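Local coordinates for protein group II chitinase (Ostrinia furnacalis, PDB 6JAV) that probably hydrolyses internal glycosidic bonds of chitin, this chain being one glycoside hydrolase family 18 catalytic domain of a much longer chitinase, at residues A[79-84]-A[118-123]. Numbering follows the deposited sequence.
Sequences VSLALG and YGFDGL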
loop_
_atom_site.group_PDB
_atom_site.type_symbol
_atom_site.label_atom_id
_atom_site.label_comp_id
_atom_site.label_asym_id
_atom_site.label_seq_id
_atom_site.Cartn_x
_atom_site.Cartn_y
_atom_site.Cartn_z
ATOM N N VAL A 79 6.737 9.773 -11.294
ATOM C CA VAL A 79 5.573 8.926 -11.580
ATOM C C VAL A 79 6.072 7.558 -12.032
ATOM O O VAL A 79 6.714 7.438 -13.087
ATOM C CB VAL A 79 4.656 9.552 -12.641
ATOM C CG1 VAL A 79 3.453 8.650 -12.867
ATOM C CG2 VAL A 79 4.180 10.894 -12.174
ATOM N N SER A 80 5.827 6.521 -11.223
ATOM C CA SER A 80 6.245 5.160 -11.542
ATOM C C SER A 80 5.044 4.288 -11.888
ATOM O O SER A 80 3.901 4.586 -11.527
ATOM C CB SER A 80 6.951 4.522 -10.350
ATOM O OG SER A 80 8.174 5.196 -10.084
ATOM N N LEU A 81 5.321 3.197 -12.583
ATOM C CA LEU A 81 4.309 2.208 -12.899
ATOM C C LEU A 81 4.534 0.987 -12.010
ATOM O O LEU A 81 5.664 0.482 -11.932
ATOM C CB LEU A 81 4.436 1.799 -14.372
ATOM C CG LEU A 81 3.472 0.698 -14.817
ATOM C CD1 LEU A 81 2.002 1.100 -14.628
ATOM C CD2 LEU A 81 3.764 0.368 -16.266
ATOM N N ALA A 82 3.481 0.524 -11.320
ATOM C CA ALA A 82 3.594 -0.676 -10.491
ATOM C C ALA A 82 3.192 -1.914 -11.266
ATOM O O ALA A 82 2.214 -1.915 -12.018
ATOM C CB ALA A 82 2.743 -0.599 -9.223
ATOM N N LEU A 83 3.932 -2.992 -11.052
ATOM C CA LEU A 83 3.649 -4.277 -11.656
ATOM C C LEU A 83 3.198 -5.244 -10.579
ATOM O O LEU A 83 3.914 -5.450 -9.589
ATOM C CB LEU A 83 4.921 -4.809 -12.313
ATOM C CG LEU A 83 4.863 -6.241 -12.828
ATOM C CD1 LEU A 83 3.871 -6.349 -13.999
ATOM C CD2 LEU A 83 6.245 -6.660 -13.290
ATOM N N GLY A 84 2.034 -5.838 -10.779
ATOM C CA GLY A 84 1.579 -6.908 -9.908
ATOM C C GLY A 84 0.311 -6.551 -9.152
ATOM O O GLY A 84 -0.743 -6.335 -9.757
ATOM N N TYR A 118 5.789 5.172 -22.428
ATOM C CA TYR A 118 4.736 5.947 -21.795
ATOM C C TYR A 118 5.244 7.071 -20.910
ATOM O O TYR A 118 4.424 7.804 -20.346
ATOM C CB TYR A 118 3.779 5.024 -21.034
ATOM C CG TYR A 118 3.138 4.073 -21.990
ATOM C CD1 TYR A 118 2.173 4.521 -22.897
ATOM C CD2 TYR A 118 3.530 2.747 -22.056
ATOM C CE1 TYR A 118 1.597 3.649 -23.807
ATOM C CE2 TYR A 118 2.955 1.862 -22.977
ATOM C CZ TYR A 118 1.990 2.335 -23.853
ATOM O OH TYR A 118 1.404 1.501 -24.767
ATOM N N GLY A 119 6.557 7.240 -20.777
ATOM C CA GLY A 119 7.102 8.358 -20.027
ATOM C C GLY A 119 7.192 8.155 -18.532
ATOM O O GLY A 119 7.346 9.137 -17.801
ATOM N N PHE A 120 7.114 6.918 -18.051
ATOM C CA PHE A 120 7.220 6.698 -16.611
ATOM C C PHE A 120 8.650 6.915 -16.138
ATOM O O PHE A 120 9.616 6.664 -16.869
ATOM C CB PHE A 120 6.791 5.273 -16.264
ATOM C CG PHE A 120 5.298 5.053 -16.315
ATOM C CD1 PHE A 120 4.480 5.523 -15.284
ATOM C CD2 PHE A 120 4.703 4.378 -17.394
ATOM C CE1 PHE A 120 3.102 5.320 -15.316
ATOM C CE2 PHE A 120 3.311 4.179 -17.434
ATOM C CZ PHE A 120 2.521 4.658 -16.396
ATOM N N ASP A 121 8.780 7.387 -14.895
ATOM C CA ASP A 121 10.072 7.634 -14.266
ATOM C C ASP A 121 10.667 6.402 -13.608
ATOM O O ASP A 121 11.819 6.454 -13.175
ATOM C CB ASP A 121 9.935 8.686 -13.161
ATOM C CG ASP A 121 9.690 10.061 -13.692
ATOM O OD1 ASP A 121 10.438 10.494 -14.622
ATOM O OD2 ASP A 121 8.769 10.721 -13.177
ATOM N N GLY A 122 9.921 5.310 -13.508
ATOM C CA GLY A 122 10.453 4.136 -12.829
ATOM C C GLY A 122 9.421 3.029 -12.782
ATOM O O GLY A 122 8.278 3.177 -13.240
ATOM N N LEU A 123 9.856 1.904 -12.213
ATOM C CA LEU A 123 9.066 0.697 -12.043
ATOM C C LEU A 123 8.982 0.398 -10.551
ATOM O O LEU A 123 9.983 0.510 -9.839
ATOM C CB LEU A 123 9.785 -0.475 -12.731
ATOM C CG LEU A 123 9.065 -1.825 -12.673
ATOM C CD1 LEU A 123 7.750 -1.799 -13.401
ATOM C CD2 LEU A 123 9.974 -2.911 -13.295
HETATM O O HOH W 1 9.725 3.254 -8.836
#
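L81 lays its CB over the ring of F120 in a CH-pi contact, 3.7 Å above the centroid and almost on the normal, where strand 78-84 of the family 18 TIM barrel meets the loop that enters its parallel neighbour, strand 122-126. With CG anti to its backbone N (chi1 177°) and chi2 at 60°, L81 sets both methyls over the same face, CD1 near CZ and CD2 near CE2. A phenyl suits this place, its flat face receiving L81 while its edge lies near V79 O; Y66 meets it edge-to-face, and L115 of helix 101-118 adds to the packing. V79 fits its slim branch CG1 obliquely beside CD1 of F120. Farther along, L123 CD1 packs 4.3 Å from L83 CB.

Backbone pairing follows, L81 N donating to G122 O at 3.0 Å. Glycine suits position 122, where a CB would lie tight against S80 OG; that small hydroxyl bonds a water that gives a weak bond to L123 O. Burial is incompletely paid for here, since G122 N has no partner. At the polar edge D121 grips V79 twice: its backbone N gives a 2.7 Å bond to V79 O, and its short side chain lets OD2 accept a hydrogen bond from V79 N through the anti lone pair, at 2.9 Å and 166°.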